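Side-chain contacts in predicted acetamidase/formamidase (Thermoanaerobacter tengcongensis, PDB 3TKK), which probably hydrolyses carbon-nitrogen bonds, other than peptide bonds, in linear amides, and carries bound zinc and calcium ions: residues 213-218 against 249-254; 219-224 against 228-233. One frame throughout, in Å; residues are numbered along the deposited sequence.

Contact 1 (213-218 against 249-254). With CA (calcium ion), chain E.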
ATOM      1  N   LYS A 213      10.631 -28.313   4.969  1.00 35.33           N
ATOM      2  CA  LYS A 213      11.502 -28.887   3.926  1.00 36.67           C
ATOM      3  C   LYS A 213      10.905 -28.895   2.505  1.00 39.42           C
ATOM      4  O   LYS A 213       9.700 -28.975   2.320  1.00 37.91           O
ATOM      5  CB  LYS A 213      11.886 -30.346   4.293  1.00 40.38           C
ATOM      6  CG  LYS A 213      12.345 -30.533   5.736  1.00 37.86           C
ATOM      7  CD  LYS A 213      13.792 -30.148   5.780  1.00 38.01           C
ATOM      8  CE  LYS A 213      14.500 -30.693   6.998  1.00 35.90           C
ATOM      9  NZ  LYS A 213      15.854 -30.137   7.088  1.00 32.55           N
ATOM     10  N   GLY A 214      11.750 -28.814   1.491  1.00 39.97           N
ATOM     11  CA  GLY A 214      11.239 -28.760   0.133  1.00 43.36           C
ATOM     12  C   GLY A 214      10.430 -27.530  -0.320  1.00 44.06           C
ATOM     13  O   GLY A 214       9.656 -27.615  -1.293  1.00 44.83           O
ATOM     14  N   LEU A 215      10.630 -26.377   0.320  1.00 40.80           N
ATOM     15  CA  LEU A 215      10.044 -25.121  -0.152  1.00 38.84           C
ATOM     16  C   LEU A 215      11.227 -24.193  -0.403  1.00 37.06           C
ATOM     17  O   LEU A 215      12.147 -24.124   0.413  1.00 34.46           O
ATOM     18  CB  LEU A 215       9.085 -24.568   0.907  1.00 37.64           C
ATOM     19  CG  LEU A 215       8.577 -23.152   0.656  1.00 37.90           C
ATOM     20  CD1 LEU A 215       7.649 -23.110  -0.589  1.00 38.69           C
ATOM     21  CD2 LEU A 215       7.879 -22.619   1.862  1.00 35.81           C
ATOM     22  N   ASN A 216      11.280 -23.564  -1.567  1.00 36.39           N
ATOM     23  CA  ASN A 216      12.330 -22.604  -1.872  1.00 35.93           C
ATOM     24  C   ASN A 216      11.777 -21.159  -1.714  1.00 31.80           C
ATOM     25  O   ASN A 216      10.879 -20.787  -2.419  1.00 32.19           O
ATOM     26  CB  ASN A 216      12.771 -22.789  -3.339  1.00 40.56           C
ATOM     27  CG  ASN A 216      13.261 -24.180  -3.603  1.00 47.59           C
ATOM     28  OD1 ASN A 216      13.766 -24.845  -2.676  1.00 50.54           O
ATOM     29  ND2 ASN A 216      13.166 -24.647  -4.874  1.00 48.32           N
ATOM     30  N   LEU A 217      12.258 -20.352  -0.786  1.00 29.20           N
ATOM     31  CA  LEU A 217      11.865 -18.922  -0.808  1.00 25.53           C
ATOM     32  C   LEU A 217      13.132 -18.079  -1.083  1.00 25.59           C
ATOM     33  O   LEU A 217      14.263 -18.493  -0.699  1.00 24.28           O
ATOM     34  CB  LEU A 217      11.246 -18.478   0.525  1.00 23.42           C
ATOM     35  CG  LEU A 217       9.898 -19.130   0.874  1.00 26.09           C
ATOM     36  CD1 LEU A 217       9.270 -18.626   2.141  1.00 24.73           C
ATOM     37  CD2 LEU A 217       8.974 -18.798  -0.300  1.00 28.10           C
ATOM     38  N   LYS A 218      12.950 -16.880  -1.641  1.00 23.47           N
ATOM     39  CA  LYS A 218      14.107 -16.006  -1.805  1.00 28.20           C
ATOM     40  C   LYS A 218      14.066 -14.847  -0.805  1.00 25.26           C
ATOM     41  O   LYS A 218      15.041 -14.112  -0.666  1.00 24.52           O
ATOM     42  CB  LYS A 218      14.152 -15.396  -3.224  1.00 29.04           C
ATOM     43  CG  LYS A 218      14.422 -16.425  -4.261  1.00 34.95           C
ATOM     44  CD  LYS A 218      15.763 -16.953  -4.047  1.00 40.90           C
ATOM     45  CE  LYS A 218      16.207 -17.917  -5.149  1.00 47.15           C
ATOM     46  NZ  LYS A 218      15.882 -17.396  -6.499  1.00 48.12           N
ATOM     47  N   ALA A 249       5.331 -14.243  -8.269  1.00 25.98           N
ATOM     48  CA  ALA A 249       5.104 -14.831  -9.597  1.00 27.57           C
ATOM     49  C   ALA A 249       5.860 -16.203  -9.701  1.00 29.43           C
ATOM     50  O   ALA A 249       5.400 -17.202 -10.309  1.00 33.06           O
ATOM     51  CB  ALA A 249       5.571 -13.879 -10.726  1.00 27.92           C
ATOM     52  N   GLU A 250       7.071 -16.240  -9.183  1.00 29.61           N
ATOM     53  CA  GLU A 250       7.799 -17.497  -9.133  1.00 32.18           C
ATOM     54  C   GLU A 250       7.084 -18.578  -8.246  1.00 29.40           C
ATOM     55  O   GLU A 250       7.062 -19.752  -8.624  1.00 30.55           O
ATOM     56  CB  GLU A 250       9.274 -17.222  -8.732  1.00 33.41           C
ATOM     57  CG  GLU A 250      10.141 -18.437  -8.588  1.00 40.10           C
ATOM     58  CD  GLU A 250      10.677 -18.957  -9.924  1.00 44.95           C
ATOM     59  OE1 GLU A 250      10.324 -18.383 -11.005  1.00 47.14           O
ATOM     60  OE2 GLU A 250      11.486 -19.956  -9.893  1.00 48.92           O
ATOM     61  N   LEU A 251       6.522 -18.222  -7.084  1.00 29.31           N
ATOM     62  CA  LEU A 251       5.759 -19.193  -6.298  1.00 29.22           C
ATOM     63  C   LEU A 251       4.680 -19.745  -7.178  1.00 30.05           C
ATOM     64  O   LEU A 251       4.477 -20.950  -7.227  1.00 30.78           O
ATOM     65  CB  LEU A 251       5.067 -18.640  -5.066  1.00 30.27           C
ATOM     66  CG  LEU A 251       5.749 -18.712  -3.674  1.00 35.11           C
ATOM     67  CD1 LEU A 251       6.893 -19.789  -3.500  1.00 31.86           C
ATOM     68  CD2 LEU A 251       6.136 -17.330  -3.081  1.00 32.08           C
ATOM     69  N   PHE A 252       3.943 -18.890  -7.859  1.00 30.35           N
ATOM     70  CA  PHE A 252       2.856 -19.375  -8.778  1.00 32.18           C
ATOM     71  C   PHE A 252       3.379 -20.197  -9.940  1.00 35.20           C
ATOM     72  O   PHE A 252       2.809 -21.239 -10.325  1.00 37.70           O
ATOM     73  CB  PHE A 252       1.937 -18.226  -9.281  1.00 30.88           C
ATOM     74  CG  PHE A 252       0.807 -17.910  -8.319  1.00 31.05           C
ATOM     75  CD1 PHE A 252       1.050 -17.332  -7.080  1.00 30.19           C
ATOM     76  CD2 PHE A 252      -0.481 -18.256  -8.648  1.00 33.54           C
ATOM     77  CE1 PHE A 252      -0.003 -17.130  -6.158  1.00 27.97           C
ATOM     78  CE2 PHE A 252      -1.535 -18.020  -7.763  1.00 31.51           C
ATOM     79  CZ  PHE A 252      -1.289 -17.457  -6.539  1.00 29.15           C
ATOM     80  N   LYS A 253       4.479 -19.770 -10.519  1.00 35.58           N
ATOM     81  CA  LYS A 253       4.992 -20.490 -11.654  1.00 37.12           C
ATOM     82  C   LYS A 253       5.378 -21.935 -11.225  1.00 40.66           C
ATOM     83  O   LYS A 253       5.058 -22.920 -11.856  1.00 39.82           O
ATOM     84  CB  LYS A 253       6.218 -19.750 -12.160  1.00 37.77           C
ATOM     85  CG  LYS A 253       7.107 -20.569 -13.095  1.00 43.19           C
ATOM     86  CD  LYS A 253       7.945 -19.730 -14.037  1.00 46.61           C
ATOM     87  CE  LYS A 253       9.300 -20.425 -14.310  1.00 49.91           C
ATOM     88  NZ  LYS A 253       9.702 -20.138 -15.720  1.00 52.99           N
ATOM     89  N   LYS A 254       6.032 -22.034 -10.098  1.00 40.33           N
ATOM     90  CA  LYS A 254       6.627 -23.312  -9.675  1.00 44.02           C
ATOM     91  C   LYS A 254       5.650 -24.256  -8.974  1.00 44.69           C
ATOM     92  O   LYS A 254       5.993 -25.429  -8.773  1.00 42.53           O
ATOM     93  CB  LYS A 254       7.896 -23.097  -8.849  1.00 44.63           C
ATOM     94  CG  LYS A 254       8.919 -22.184  -9.606  1.00 48.42           C
ATOM     95  CD  LYS A 254      10.377 -22.491  -9.200  1.00 52.51           C
ATOM     96  CE  LYS A 254      11.107 -23.357 -10.221  1.00 54.98           C
ATOM     97  NZ  LYS A 254      10.924 -22.657 -11.533  1.00 55.65           N
TER
HETATM   98 CA    CA E 300       4.372 -24.327 -13.491  1.00  5.75          CA
HETATM   99  O   HOH W   1       5.586 -23.960 -15.096  1.00  2.00           O
HETATM  100  O   HOH W   2       3.318 -22.891 -14.809  1.00  5.46           O

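Contact 2 (219-224 against 228-233)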
ATOM      1  N   ASN A 219      12.920 -14.655  -0.181  1.00 21.92           N
ATOM      2  CA  ASN A 219      12.615 -13.503   0.687  1.00 20.35           C
ATOM      3  C   ASN A 219      11.477 -13.909   1.583  1.00 19.76           C
ATOM      4  O   ASN A 219      10.899 -14.918   1.304  1.00 20.33           O
ATOM      5  CB  ASN A 219      12.145 -12.335  -0.139  1.00 19.98           C
ATOM      6  CG  ASN A 219      13.260 -11.577  -0.716  1.00 20.29           C
ATOM      7  OD1 ASN A 219      14.013 -11.022   0.002  1.00 22.42           O
ATOM      8  ND2 ASN A 219      13.338 -11.483  -1.996  1.00 21.01           N
ATOM      9  N   PRO A 220      11.109 -13.095   2.601  1.00 18.90           N
ATOM     10  CA  PRO A 220      10.177 -13.633   3.566  1.00 18.76           C
ATOM     11  C   PRO A 220       8.822 -13.512   3.011  1.00 18.78           C
ATOM     12  O   PRO A 220       8.566 -12.740   2.034  1.00 18.74           O
ATOM     13  CB  PRO A 220      10.274 -12.650   4.756  1.00 17.92           C
ATOM     14  CG  PRO A 220      11.713 -12.168   4.583  1.00 17.95           C
ATOM     15  CD  PRO A 220      11.778 -11.899   3.130  1.00 18.31           C
ATOM     16  N   VAL A 221       7.945 -14.239   3.658  1.00 18.98           N
ATOM     17  CA  VAL A 221       6.527 -14.207   3.293  1.00 19.21           C
ATOM     18  C   VAL A 221       5.688 -14.168   4.591  1.00 18.98           C
ATOM     19  O   VAL A 221       6.109 -14.728   5.606  1.00 21.93           O
ATOM     20  CB  VAL A 221       6.141 -15.538   2.565  1.00 20.30           C
ATOM     21  CG1 VAL A 221       4.509 -15.681   2.481  1.00 20.77           C
ATOM     22  CG2 VAL A 221       6.787 -15.599   1.183  1.00 21.39           C
ATOM     23  N   VAL A 222       4.600 -13.422   4.616  1.00 18.81           N
ATOM     24  CA  VAL A 222       3.749 -13.395   5.846  1.00 18.81           C
ATOM     25  C   VAL A 222       2.429 -13.877   5.464  1.00 19.65           C
ATOM     26  O   VAL A 222       1.859 -13.519   4.366  1.00 19.83           O
ATOM     27  CB  VAL A 222       3.681 -11.999   6.609  1.00 18.03           C
ATOM     28  CG1 VAL A 222       3.396 -10.904   5.654  1.00 21.36           C
ATOM     29  CG2 VAL A 222       2.495 -12.105   7.740  1.00 18.42           C
ATOM     30  N   LYS A 223       1.845 -14.711   6.324  1.00 21.09           N
ATOM     31  CA  LYS A 223       0.507 -15.173   5.977  1.00 21.21           C
ATOM     32  C   LYS A 223      -0.357 -14.856   7.186  1.00 25.22           C
ATOM     33  O   LYS A 223       0.046 -15.147   8.301  1.00 23.96           O
ATOM     34  CB  LYS A 223       0.509 -16.682   5.774  1.00 22.28           C
ATOM     35  CG  LYS A 223      -0.964 -17.293   5.627  1.00 24.30           C
ATOM     36  CD  LYS A 223      -0.922 -18.833   5.384  1.00 29.84           C
ATOM     37  CE  LYS A 223      -2.363 -19.474   5.455  1.00 34.46           C
ATOM     38  NZ  LYS A 223      -2.136 -20.935   5.491  1.00 38.82           N
ATOM     39  N   THR A 224      -1.529 -14.257   6.976  1.00 22.74           N
ATOM     40  CA  THR A 224      -2.357 -13.883   8.074  1.00 22.02           C
ATOM     41  C   THR A 224      -3.532 -14.757   7.844  1.00 25.89           C
ATOM     42  O   THR A 224      -3.529 -15.650   6.971  1.00 31.21           O
ATOM     43  CB  THR A 224      -2.799 -12.378   8.028  1.00 21.42           C
ATOM     44  OG1 THR A 224      -3.667 -12.236   6.889  1.00 24.05           O
ATOM     45  CG2 THR A 224      -1.515 -11.381   7.814  1.00 20.04           C
ATOM     46  N   THR A 228      -1.752 -13.536   2.063  1.00 22.21           N
ATOM     47  CA  THR A 228      -0.435 -14.087   2.069  1.00 21.78           C
ATOM     48  C   THR A 228       0.372 -13.103   1.280  1.00 20.99           C
ATOM     49  O   THR A 228      -0.034 -12.734   0.169  1.00 21.33           O
ATOM     50  CB  THR A 228      -0.373 -15.498   1.333  1.00 22.95           C
ATOM     51  OG1 THR A 228      -1.010 -16.453   2.179  1.00 24.86           O
ATOM     52  CG2 THR A 228       1.126 -15.996   1.287  1.00 22.60           C
ATOM     53  N   ALA A 229       1.483 -12.589   1.816  1.00 20.06           N
ATOM     54  CA  ALA A 229       2.100 -11.492   1.051  1.00 20.71           C
ATOM     55  C   ALA A 229       3.581 -11.722   1.010  1.00 19.19           C
ATOM     56  O   ALA A 229       4.109 -12.035   2.062  1.00 18.87           O
ATOM     57  CB  ALA A 229       1.880 -10.178   1.839  1.00 19.83           C
ATOM     58  N   THR A 230       4.256 -11.526  -0.139  1.00 19.38           N
ATOM     59  CA  THR A 230       5.677 -11.727  -0.156  1.00 19.28           C
ATOM     60  C   THR A 230       6.149 -10.418   0.336  1.00 19.22           C
ATOM     61  O   THR A 230       5.399  -9.396   0.111  1.00 18.14           O
ATOM     62  CB  THR A 230       6.141 -11.967  -1.639  1.00 20.06           C
ATOM     63  OG1 THR A 230       5.385 -11.075  -2.521  1.00 20.13           O
ATOM     64  CG2 THR A 230       5.729 -13.455  -2.125  1.00 21.18           C
ATOM     65  N   ILE A 231       7.371 -10.364   0.949  1.00 18.09           N
ATOM     66  CA  ILE A 231       7.926  -9.069   1.472  1.00 17.41           C
ATOM     67  C   ILE A 231       9.299  -8.877   0.804  1.00 18.10           C
ATOM     68  O   ILE A 231      10.009  -9.898   0.610  1.00 18.24           O
ATOM     69  CB  ILE A 231       8.234  -9.237   2.942  1.00 17.00           C
ATOM     70  CG1 ILE A 231       6.970  -9.763   3.751  1.00 18.92           C
ATOM     71  CG2 ILE A 231       8.789  -7.856   3.578  1.00 16.85           C
ATOM     72  CD1 ILE A 231       5.942  -8.807   3.775  1.00 22.66           C
ATOM     73  N   ALA A 232       9.671  -7.679   0.389  1.00 17.58           N
ATOM     74  CA  ALA A 232      11.084  -7.502  -0.082  1.00 19.01           C
ATOM     75  C   ALA A 232      11.598  -6.114   0.276  1.00 19.31           C
ATOM     76  O   ALA A 232      10.754  -5.219   0.386  1.00 17.28           O
ATOM     77  CB  ALA A 232      11.129  -7.603  -1.558  1.00 18.79           C
ATOM     78  N   SER A 233      12.969  -5.908   0.285  1.00 18.13           N
ATOM     79  CA  SER A 233      13.482  -4.592   0.598  1.00 18.04           C
ATOM     80  C   SER A 233      14.569  -4.279  -0.438  1.00 18.98           C
ATOM     81  O   SER A 233      15.146  -5.195  -0.951  1.00 19.61           O
ATOM     82  CB  SER A 233      14.055  -4.553   2.073  1.00 17.71           C
ATOM     83  OG  SER A 233      13.044  -5.077   2.989  1.00 19.54           O
TER
HETATM   84  O   HOH W   3      14.298  -8.417   0.738  1.00  2.00           O

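Contact 1 (213-218 against 249-254)
L217 and L251 are the nearest residues across the contact, CA to CA 8.2 Å, where the irregular chain 213-218 passes helical residues 249-254, and no hydrogen bond joins the two backbones. One methyl group does nearly all the touching. CD1 of L251 lies 3.9 Å from CD2 of L217, the two side chains crossing at a slant. The same L251 CD1 is 4.5 Å from CD1 of L215, a looser approach. It also sits 4.2 Å from the backbone O of N216, so three consecutive loop residues line one side of this methyl. With CG anti to the carbonyl carbon (chi1 -66°), L217 brings its CD2 branch to L251. L215 and L217 both also pack on V76 of strand 76-86, and L217 reaches Y170 and P172 of strand 168-172. On the helix, the carbonyl O of K253 binds a calcium ion at 2.3 Å. Two waters and the carbonyl O of T256 are further ligands. This ion is separate from the zinc and calcium bound at D184, and the leucine contact takes no part in binding it. The arrangement is a small apolar loop-on-helix contact, in which the connection between strands 203-212 and 221-223 packs on helix 237-255.

Contact 2 (219-224 against 228-233)
V222 and A229 form an antiparallel hydrogen-bonded pair, and each backbone N-H is given to the other's carbonyl. V222 N reaches A229 O at 2.9 Å, with an N-H...O angle of 168°. A229 N reaches V222 O at 2.7 Å. The third bond, from I231 N to P220 O, is 2.9 Å long. V221-T230 and K223-T228 are the non-hydrogen-bonded pairs. Their backbones bond outward instead: V221 and K223 to Y170 and E168, T228 and T230 to L289 and F287. This is a beta hairpin of strands 221-223 and 227-234, set inside a larger mixed sheet between strands 168-172 and 283-290.

Several polar side chains have partners too. N219 OD1 accepts a bond from a water at 2.7 Å, and that water accepts one from S233 N. The same OD1 bonds to S153 OG, while N219 ND2 donates to D247 OD2. T230 OG1 bonds to the backbone O of A244 on helix 237-255. T228 OG1 bonds to OD1 of N291 and lies against K223 CG. The T228 methyl is anti to the backbone N, which places CG2 3.6 Å from CG1 of V221. A valine in place of T228 would probably leave N291 OD1 without this hydrogen-bond partner.

V222, A229 and I231 make apolar contacts on the face away from V221 and T230. V222 CG1 stands between the backbone N and the carbonyl carbon (chi1 49°), and touches I231 CD1 at 3.8 Å. A229 CB lies next to the same V222 methyl, and L162 packs against both V222 and A229. S288 and R286 of strand 283-290 also border this face, touching A229 and I231.

In the fold
Contact 2 is buried and lies nearer the centre of the chain; contact 1 is only partly buried and lies farther out. Both involve the same continuous run of chain, since 213-218 leads directly into 219-224. Strand 227-234 is likewise followed by helix 237-255, and the hairpin lies within the loop closed by contact 1. The two contacts touch where L251 CD2 packs on T230 CG2, 4.0 Å away. Their chemistry differs. The hairpin pairs backbone donors and acceptors, and its polar side chains find partners largely beyond it, among them A244 and D247 of helix 237-255. The loop and helix meet mainly through leucine methyls, without hydrogen bonds between them.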